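Local coordinates for protein intracellular exo-alpha-(1->5)-L-arabinofuranosidase (Bifidobacterium longum, PDB 2Y2W) that cleaves terminal alpha-(1->5)-linked arabinofuranosyl units from arabinans as a family 51 glycoside hydrolase, helping to break down the plant cell wall, at residues D[181-186]-D[203-208]; D[229-234]-D[271-276]; D[516-521]-D[535-540]. All coordinates share one frame; numbering follows the deposited sequence.

Contacts 1 and 2 belong to the (beta/alpha)8 barrel, with centres 24 Å apart, whereas contact 3 lies in the C-terminal beta domain, its centre 44 Å from that of contact 1 and 46 Å from that of contact 2, on the opposite side of the chain's centre. Contact 1 is buried and largely polar in its bonding: a helix end is joined to the loop that enters a barrel strand. Contact 2 is also mostly buried, but there two outer helices meet through small residues and van der Waals contact, with one lysine at the surface. Contact 3, partly buried, is a short strand pairing with two main-chain bonds and mixed side chains. The three share no helix or strand.

Contact 1. Residues D[181-186]-D[203-208]; sequences LEYVNG and EPMDIK
In the (beta/alpha)8 barrel of this family 51 enzyme, V184 and N185 close helix 174-185 against M205 and I207 of the connection that leads into barrel strand 209-212. The last turn of the helix still has a carbonyl to offer, and V184 O takes M205 N at 2.8 Å in a nearly straight bond (171°). N185 suits the helix end because its amide can both accept and donate. With CG beside the backbone N (chi1 -78°), the amide is carried to the main chain of I207. There OD1 accepts from I207 N at 3.1 Å, and ND2 gives a more bent bond (140°) to I207 O at 3.0 Å, so one residue's N-H and C=O are both gripped. W210 NE1 also donates to I207 O. A leucine in place of N185 would probably leave I207 N without its acceptor and I207 O with W210 NE1 but no ND2, holding the loop less firmly. G186, with no CB, spares the carbonyl of E182 a clash as the chain leaves the helix. Beside the polar group, P204 lays its ring on the turn, CB 3.3 Å from N185 O, while M205 extends past V184 until its CE nears the Y183 ring, whose hydroxyl is bonded to D150. V184 supplies the branched surface: its CG2 lies 3.5 Å from I207 CD1.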
loop_
_atom_site.group_PDB
_atom_site.type_symbol
_atom_site.label_atom_id
_atom_site.label_comp_id
_atom_site.label_asym_id
_atom_site.label_seq_id
_atom_site.Cartn_x
_atom_site.Cartn_y
_atom_site.Cartn_z
ATOM N N LEU D 181 -13.626 13.451 -2.348
ATOM C CA LEU D 181 -13.509 14.736 -3.030
ATOM C C LEU D 181 -14.609 14.899 -4.083
ATOM O O LEU D 181 -15.273 15.933 -4.148
ATOM C CB LEU D 181 -12.118 14.865 -3.665
ATOM C CG LEU D 181 -11.802 16.045 -4.590
ATOM C CD1 LEU D 181 -11.926 17.382 -3.869
ATOM C CD2 LEU D 181 -10.413 15.873 -5.169
ATOM N N GLU D 182 -14.793 13.863 -4.895
ATOM C CA GLU D 182 -15.833 13.827 -5.915
ATOM C C GLU D 182 -17.230 13.871 -5.291
ATOM O O GLU D 182 -18.105 14.578 -5.783
ATOM C CB GLU D 182 -15.663 12.570 -6.768
ATOM C CG GLU D 182 -16.586 12.457 -7.969
ATOM C CD GLU D 182 -16.305 11.209 -8.804
ATOM O OE1 GLU D 182 -15.226 10.594 -8.632
ATOM O OE2 GLU D 182 -17.154 10.847 -9.644
ATOM N N TYR D 183 -17.429 13.117 -4.209
ATOM C CA TYR D 183 -18.724 13.063 -3.528
ATOM C C TYR D 183 -19.096 14.414 -2.936
ATOM O O TYR D 183 -20.246 14.851 -3.026
ATOM C CB TYR D 183 -18.719 12.004 -2.420
ATOM C CG TYR D 183 -19.966 12.012 -1.561
ATOM C CD1 TYR D 183 -21.074 11.243 -1.903
ATOM C CD2 TYR D 183 -20.039 12.797 -0.408
ATOM C CE1 TYR D 183 -22.220 11.253 -1.126
ATOM C CE2 TYR D 183 -21.182 12.817 0.376
ATOM C CZ TYR D 183 -22.268 12.041 0.012
ATOM O OH TYR D 183 -23.401 12.054 0.785
ATOM N N VAL D 184 -18.109 15.069 -2.337
ATOM C CA VAL D 184 -18.337 16.295 -1.596
ATOM C C VAL D 184 -18.413 17.552 -2.487
ATOM O O VAL D 184 -19.167 18.482 -2.184
ATOM C CB VAL D 184 -17.278 16.441 -0.471
ATOM C CG1 VAL D 184 -16.022 17.130 -0.972
ATOM C CG2 VAL D 184 -17.849 17.179 0.705
ATOM N N ASN D 185 -17.657 17.569 -3.585
ATOM C CA ASN D 185 -17.476 18.792 -4.376
ATOM C C ASN D 185 -17.802 18.677 -5.862
ATOM O O ASN D 185 -17.797 19.678 -6.581
ATOM C CB ASN D 185 -16.046 19.325 -4.213
ATOM C CG ASN D 185 -15.836 20.060 -2.903
ATOM O OD1 ASN D 185 -16.794 20.438 -2.221
ATOM N ND2 ASN D 185 -14.574 20.271 -2.543
ATOM N N GLY D 186 -18.079 17.462 -6.319
ATOM C CA GLY D 186 -18.359 17.223 -7.728
ATOM C C GLY D 186 -19.667 17.841 -8.175
ATOM O O GLY D 186 -20.574 18.053 -7.370
ATOM N N GLU D 203 -26.137 20.985 -4.169
ATOM C CA GLU D 203 -24.955 21.753 -4.546
ATOM C C GLU D 203 -23.679 21.150 -3.950
ATOM O O GLU D 203 -23.727 20.528 -2.883
ATOM C CB GLU D 203 -25.119 23.219 -4.107
ATOM C CG GLU D 203 -24.868 23.503 -2.612
ATOM C CD GLU D 203 -25.951 22.968 -1.669
ATOM O OE1 GLU D 203 -26.921 22.319 -2.129
ATOM O OE2 GLU D 203 -25.829 23.208 -0.447
ATOM N N PRO D 204 -22.536 21.315 -4.645
ATOM C CA PRO D 204 -21.252 20.945 -4.048
ATOM C C PRO D 204 -21.017 21.682 -2.734
ATOM O O PRO D 204 -21.475 22.813 -2.566
ATOM C CB PRO D 204 -20.240 21.391 -5.102
ATOM C CG PRO D 204 -20.970 21.237 -6.380
ATOM C CD PRO D 204 -22.392 21.640 -6.077
ATOM N N MET D 205 -20.312 21.033 -1.815
ATOM C CA MET D 205 -20.074 21.585 -0.485
ATOM C C MET D 205 -19.000 22.674 -0.467
ATOM O O MET D 205 -18.875 23.410 0.517
ATOM C CB MET D 205 -19.720 20.467 0.496
ATOM C CG MET D 205 -20.804 19.416 0.643
ATOM S SD MET D 205 -20.428 18.273 1.977
ATOM C CE MET D 205 -21.695 17.027 1.744
ATOM N N ASP D 206 -18.242 22.774 -1.559
ATOM C CA ASP D 206 -17.155 23.747 -1.707
ATOM C C ASP D 206 -16.182 23.734 -0.527
ATOM O O ASP D 206 -15.965 24.756 0.135
ATOM C CB ASP D 206 -17.698 25.163 -1.956
ATOM C CG ASP D 206 -18.452 25.285 -3.270
ATOM O OD1 ASP D 206 -18.245 24.445 -4.179
ATOM O OD2 ASP D 206 -19.255 26.236 -3.393
ATOM N N ILE D 207 -15.608 22.563 -0.266
ATOM C CA ILE D 207 -14.573 22.430 0.749
ATOM C C ILE D 207 -13.204 22.680 0.108
ATOM O O ILE D 207 -12.749 21.907 -0.738
ATOM C CB ILE D 207 -14.656 21.063 1.467
ATOM C CG1 ILE D 207 -16.015 20.936 2.168
ATOM C CG2 ILE D 207 -13.501 20.898 2.461
ATOM C CD1 ILE D 207 -16.297 19.581 2.788
ATOM N N LYS D 208 -12.584 23.791 0.504
ATOM C CA LYS D 208 -11.291 24.235 -0.025
ATOM C C LYS D 208 -10.102 23.587 0.674
ATOM O O LYS D 208 -9.200 23.055 0.022
ATOM C CB LYS D 208 -11.160 25.753 0.113
ATOM C CG LYS D 208 -11.444 26.551 -1.142
ATOM C CD LYS D 208 -11.253 28.041 -0.866
ATOM C CE LYS D 208 -11.207 28.852 -2.149
ATOM N NZ LYS D 208 -10.903 30.286 -1.875
#

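Contact 2. Residues D[229-234]-D[271-276]; sequences EYAGAV and LTKAYE
K273 reaches across from helix 265-274 to A231 and G232 of helix 227-244, two successive helices in the outer ring of the (beta/alpha)8 barrel. Its CB, directed at the other helix, lies 4.3 Å from A231 CB. CG then stands anti to the backbone N (chi1 -165°), and the rest of the chain is extended, which carries it over the A231-G232 surface. CD returns to the methyl of A231, with K273 CD again 4.3 Å from A231 CB. CE lies beside G232, and the tip, K273 NZ, stops 4.3 Å from G232 CA. A lysine fits this margin because its aliphatic part can cover small residues while the ammonium stays near the surface. Alanine and glycine, in turn, let the helices come close: the CA atoms of A231 and K273 are 6.3 Å apart. Deeper in, V270 also packs on A231 and V234, and V234 CB lies over one face of the Y230 ring, near its rim. The Y230 hydroxyl is bonded to I212 O and C253 N, so the tyrosine joins this helix to the barrel wall. The inner part of the seam is completed by A274, whose CB touches V234 CG1 at 3.8 Å.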
loop_
_atom_site.group_PDB
_atom_site.type_symbol
_atom_site.label_atom_id
_atom_site.label_comp_id
_atom_site.label_asym_id
_atom_site.label_seq_id
_atom_site.Cartn_x
_atom_site.Cartn_y
_atom_site.Cartn_z
ATOM N N GLU D 229 8.002 7.350 3.706
ATOM C CA GLU D 229 6.710 6.749 3.371
ATOM C C GLU D 229 5.616 7.802 3.198
ATOM O O GLU D 229 4.861 7.757 2.221
ATOM C CB GLU D 229 6.287 5.727 4.432
ATOM C CG GLU D 229 6.877 4.329 4.250
ATOM C CD GLU D 229 6.744 3.451 5.497
ATOM O OE1 GLU D 229 6.058 3.856 6.464
ATOM O OE2 GLU D 229 7.333 2.348 5.511
ATOM N N TYR D 230 5.539 8.743 4.141
ATOM C CA TYR D 230 4.527 9.799 4.094
ATOM C C TYR D 230 4.781 10.791 2.964
ATOM O O TYR D 230 3.844 11.182 2.266
ATOM C CB TYR D 230 4.391 10.528 5.440
ATOM C CG TYR D 230 3.299 11.580 5.444
ATOM C CD1 TYR D 230 1.953 11.214 5.483
ATOM C CD2 TYR D 230 3.612 12.939 5.393
ATOM C CE1 TYR D 230 0.946 12.174 5.475
ATOM C CE2 TYR D 230 2.612 13.911 5.387
ATOM C CZ TYR D 230 1.282 13.519 5.426
ATOM O OH TYR D 230 0.289 14.469 5.423
ATOM N N ALA D 231 6.041 11.188 2.790
ATOM C CA ALA D 231 6.439 12.072 1.692
ATOM C C ALA D 231 5.948 11.532 0.349
ATOM O O ALA D 231 5.335 12.264 -0.431
ATOM C CB ALA D 231 7.951 12.266 1.676
ATOM N N GLY D 232 6.206 10.248 0.099
ATOM C CA GLY D 232 5.720 9.567 -1.099
ATOM C C GLY D 232 4.204 9.549 -1.204
ATOM O O GLY D 232 3.647 9.765 -2.280
ATOM N N ALA D 233 3.539 9.302 -0.078
ATOM C CA ALA D 233 2.080 9.202 -0.042
ATOM C C ALA D 233 1.391 10.554 -0.251
ATOM O O ALA D 233 0.479 10.668 -1.070
ATOM C CB ALA D 233 1.623 8.558 1.258
ATOM N N VAL D 234 1.839 11.572 0.484
ATOM C CA VAL D 234 1.267 12.914 0.387
ATOM C C VAL D 234 1.532 13.551 -0.983
ATOM O O VAL D 234 0.719 14.334 -1.470
ATOM C CB VAL D 234 1.722 13.838 1.564
ATOM C CG1 VAL D 234 3.174 14.287 1.405
ATOM C CG2 VAL D 234 0.802 15.041 1.699
ATOM N N LEU D 271 8.058 18.077 2.894
ATOM C CA LEU D 271 7.768 19.275 2.104
ATOM C C LEU D 271 8.637 19.401 0.851
ATOM O O LEU D 271 8.163 19.888 -0.167
ATOM C CB LEU D 271 7.850 20.548 2.960
ATOM C CG LEU D 271 6.894 20.675 4.157
ATOM C CD1 LEU D 271 7.191 21.939 4.949
ATOM C CD2 LEU D 271 5.425 20.633 3.740
ATOM N N THR D 272 9.888 18.952 0.920
ATOM C CA THR D 272 10.793 19.005 -0.235
ATOM C C THR D 272 10.242 18.216 -1.425
ATOM O O THR D 272 10.271 18.697 -2.559
ATOM C CB THR D 272 12.225 18.511 0.123
ATOM O OG1 THR D 272 12.787 19.363 1.129
ATOM C CG2 THR D 272 13.141 18.524 -1.098
ATOM N N LYS D 273 9.728 17.017 -1.158
ATOM C CA LYS D 273 9.203 16.151 -2.210
ATOM C C LYS D 273 7.845 16.619 -2.733
ATOM O O LYS D 273 7.635 16.687 -3.945
ATOM C CB LYS D 273 9.122 14.698 -1.730
ATOM C CG LYS D 273 8.923 13.688 -2.853
ATOM C CD LYS D 273 9.264 12.279 -2.401
ATOM C CE LYS D 273 9.160 11.289 -3.551
ATOM N NZ LYS D 273 9.547 9.911 -3.134
ATOM N N ALA D 274 6.937 16.951 -1.821
ATOM C CA ALA D 274 5.554 17.252 -2.189
ATOM C C ALA D 274 5.272 18.747 -2.362
ATOM O O ALA D 274 4.112 19.151 -2.471
ATOM C CB ALA D 274 4.601 16.639 -1.176
ATOM N N TYR D 275 6.334 19.553 -2.410
ATOM C CA TYR D 275 6.223 21.018 -2.437
ATOM C C TYR D 275 5.167 21.576 -3.393
ATOM O O TYR D 275 4.284 22.326 -2.971
ATOM C CB TYR D 275 7.589 21.672 -2.710
ATOM C CG TYR D 275 7.499 23.150 -3.031
ATOM C CD1 TYR D 275 7.214 24.086 -2.037
ATOM C CD2 TYR D 275 7.686 23.609 -4.335
ATOM C CE1 TYR D 275 7.121 25.440 -2.335
ATOM C CE2 TYR D 275 7.593 24.957 -4.643
ATOM C CZ TYR D 275 7.310 25.868 -3.641
ATOM O OH TYR D 275 7.224 27.204 -3.950
ATOM N N GLU D 276 5.266 21.208 -4.667
ATOM C CA GLU D 276 4.442 21.801 -5.727
ATOM C C GLU D 276 2.932 21.818 -5.474
ATOM O O GLU D 276 2.265 22.802 -5.797
ATOM C CB GLU D 276 4.745 21.156 -7.087
ATOM C CG GLU D 276 5.738 21.949 -7.949
ATOM C CD GLU D 276 5.231 23.345 -8.343
ATOM O OE1 GLU D 276 3.996 23.568 -8.378
ATOM O OE2 GLU D 276 6.077 24.225 -8.622
#

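Contact 3. Residues D[516-521]-D[535-540]; sequences QLLHED and VTPQPL
The side-chain amide of Q516 presents one flat face to P537. The saturated ring of P537 brings CB almost directly above the amide carbon, 3.6 Å from Q516 CD, and the two side chains run side by side in the same direction. Such a ring suits the place, since it can pack against a flat polar group without competing for its hydrogen bonds. A second amide, that of Q538, turns back on its own segment: its chain bends at chi2 (-57°), which carries NE2 to T536 O at 2.7 Å, above the plane of that carbonyl.

The main chains pair antiparallel at one point, L517 with Q538. This is a hydrogen-bonded pair, in which L517 N meets Q538 O at 2.7 Å in a rather bent bond. The return bond, from Q538 N to L517 O at 2.9 Å, is nearly straight (169°). L517 O is also approached by P537 CA at 3.4 Å. Prolines on both sides of Q538 are tolerated because Q538 itself supplies the N-H for this pair. Farther along, E520 and V535 slide past each other in opposite directions, E520 CG 3.7 Å from V535 CG1, while the carboxylate goes on to a salt bridge with R525. V535 CG1 also meets L518 CD2 at 3.9 Å.

This pairing adds the short, weakly bonded strand 538-539 to the beta sheet of the C-terminal domain. Strand 512-518 has strand 558-564 as its other neighbour, with L517 and L540 both touching I560, while helix 431-440 packs against Q516, L518 and P537 through E436, P433 and Y432.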
loop_
_atom_site.group_PDB
_atom_site.type_symbol
_atom_site.label_atom_id
_atom_site.label_comp_id
_atom_site.label_asym_id
_atom_site.label_seq_id
_atom_site.Cartn_x
_atom_site.Cartn_y
_atom_site.Cartn_z
ATOM N N GLN D 516 -10.708 44.654 29.659
ATOM C CA GLN D 516 -10.988 43.463 30.459
ATOM C C GLN D 516 -9.754 42.919 31.171
ATOM O O GLN D 516 -8.619 43.126 30.733
ATOM C CB GLN D 516 -11.618 42.366 29.596
ATOM C CG GLN D 516 -13.071 42.617 29.203
ATOM C CD GLN D 516 -13.715 41.416 28.526
ATOM O OE1 GLN D 516 -13.086 40.723 27.726
ATOM N NE2 GLN D 516 -14.979 41.170 28.846
ATOM N N LEU D 517 -10.002 42.216 32.272
ATOM C CA LEU D 517 -8.960 41.576 33.062
ATOM C C LEU D 517 -9.374 40.148 33.409
ATOM O O LEU D 517 -10.428 39.927 34.013
ATOM C CB LEU D 517 -8.690 42.385 34.341
ATOM C CG LEU D 517 -7.985 41.734 35.541
ATOM C CD1 LEU D 517 -6.474 41.680 35.352
ATOM C CD2 LEU D 517 -8.335 42.471 36.830
ATOM N N LEU D 518 -8.552 39.184 33.006
ATOM C CA LEU D 518 -8.717 37.808 33.454
ATOM C C LEU D 518 -7.661 37.454 34.490
ATOM O O LEU D 518 -6.515 37.153 34.148
ATOM C CB LEU D 518 -8.682 36.818 32.286
ATOM C CG LEU D 518 -10.009 36.167 31.884
ATOM C CD1 LEU D 518 -9.792 35.253 30.698
ATOM C CD2 LEU D 518 -10.635 35.389 33.041
ATOM N N HIS D 519 -8.059 37.512 35.757
ATOM C CA HIS D 519 -7.180 37.164 36.865
ATOM C C HIS D 519 -7.969 36.711 38.082
ATOM O O HIS D 519 -9.006 37.287 38.413
ATOM C CB HIS D 519 -6.282 38.344 37.250
ATOM C CG HIS D 519 -5.600 38.171 38.570
ATOM N ND1 HIS D 519 -4.506 37.350 38.739
ATOM C CD2 HIS D 519 -5.872 38.693 39.788
ATOM C CE1 HIS D 519 -4.128 37.383 40.005
ATOM N NE2 HIS D 519 -4.939 38.191 40.663
ATOM N N GLU D 520 -7.462 35.674 38.740
ATOM C CA GLU D 520 -7.969 35.252 40.038
ATOM C C GLU D 520 -6.796 35.078 40.998
ATOM O O GLU D 520 -5.726 34.608 40.599
ATOM C CB GLU D 520 -8.769 33.950 39.924
ATOM C CG GLU D 520 -9.998 34.019 39.011
ATOM C CD GLU D 520 -11.056 35.007 39.484
ATOM O OE1 GLU D 520 -11.418 34.982 40.680
ATOM O OE2 GLU D 520 -11.536 35.803 38.650
ATOM N N ASP D 521 -6.998 35.470 42.256
ATOM C CA ASP D 521 -5.964 35.344 43.287
ATOM C C ASP D 521 -5.512 33.897 43.441
ATOM O O ASP D 521 -4.323 33.628 43.621
ATOM C CB ASP D 521 -6.448 35.910 44.624
ATOM C CG ASP D 521 -6.395 37.428 44.670
ATOM O OD1 ASP D 521 -5.437 38.015 44.120
ATOM O OD2 ASP D 521 -7.311 38.033 45.266
ATOM N N VAL D 535 -15.216 32.436 37.254
ATOM C CA VAL D 535 -14.065 33.107 36.650
ATOM C C VAL D 535 -14.481 33.770 35.336
ATOM O O VAL D 535 -14.455 33.151 34.268
ATOM C CB VAL D 535 -12.869 32.143 36.423
ATOM C CG1 VAL D 535 -11.656 32.901 35.884
ATOM C CG2 VAL D 535 -12.506 31.411 37.708
ATOM N N THR D 536 -14.884 35.032 35.434
ATOM C CA THR D 536 -15.276 35.822 34.270
ATOM C C THR D 536 -14.389 37.063 34.178
ATOM O O THR D 536 -13.860 37.514 35.198
ATOM C CB THR D 536 -16.766 36.235 34.335
ATOM O OG1 THR D 536 -17.048 36.841 35.604
ATOM C CG2 THR D 536 -17.673 35.024 34.142
ATOM N N PRO D 537 -14.201 37.609 32.959
ATOM C CA PRO D 537 -13.407 38.829 32.800
ATOM C C PRO D 537 -14.007 40.001 33.563
ATOM O O PRO D 537 -15.211 40.252 33.473
ATOM C CB PRO D 537 -13.464 39.095 31.293
ATOM C CG PRO D 537 -13.728 37.777 30.689
ATOM C CD PRO D 537 -14.621 37.064 31.655
ATOM N N GLN D 538 -13.159 40.695 34.318
ATOM C CA GLN D 538 -13.573 41.842 35.119
ATOM C C GLN D 538 -13.038 43.132 34.500
ATOM O O GLN D 538 -11.988 43.113 33.854
ATOM C CB GLN D 538 -13.077 41.696 36.564
ATOM C CG GLN D 538 -13.499 40.399 37.263
ATOM C CD GLN D 538 -15.007 40.191 37.292
ATOM O OE1 GLN D 538 -15.760 41.063 37.725
ATOM N NE2 GLN D 538 -15.451 39.027 36.833
ATOM N N PRO D 539 -13.766 44.253 34.676
ATOM C CA PRO D 539 -13.305 45.542 34.158
ATOM C C PRO D 539 -11.909 45.911 34.659
ATOM O O PRO D 539 -11.628 45.811 35.855
ATOM C CB PRO D 539 -14.344 46.525 34.701
ATOM C CG PRO D 539 -15.578 45.717 34.836
ATOM C CD PRO D 539 -15.114 44.356 35.266
ATOM N N LEU D 540 -11.045 46.314 33.732
ATOM C CA LEU D 540 -9.693 46.751 34.058
ATOM C C LEU D 540 -9.705 48.203 34.534
ATOM O O LEU D 540 -10.519 49.008 34.071
ATOM C CB LEU D 540 -8.781 46.589 32.833
ATOM C CG LEU D 540 -7.356 47.157 32.835
ATOM C CD1 LEU D 540 -6.458 46.446 33.842
ATOM C CD2 LEU D 540 -6.759 47.088 31.442
#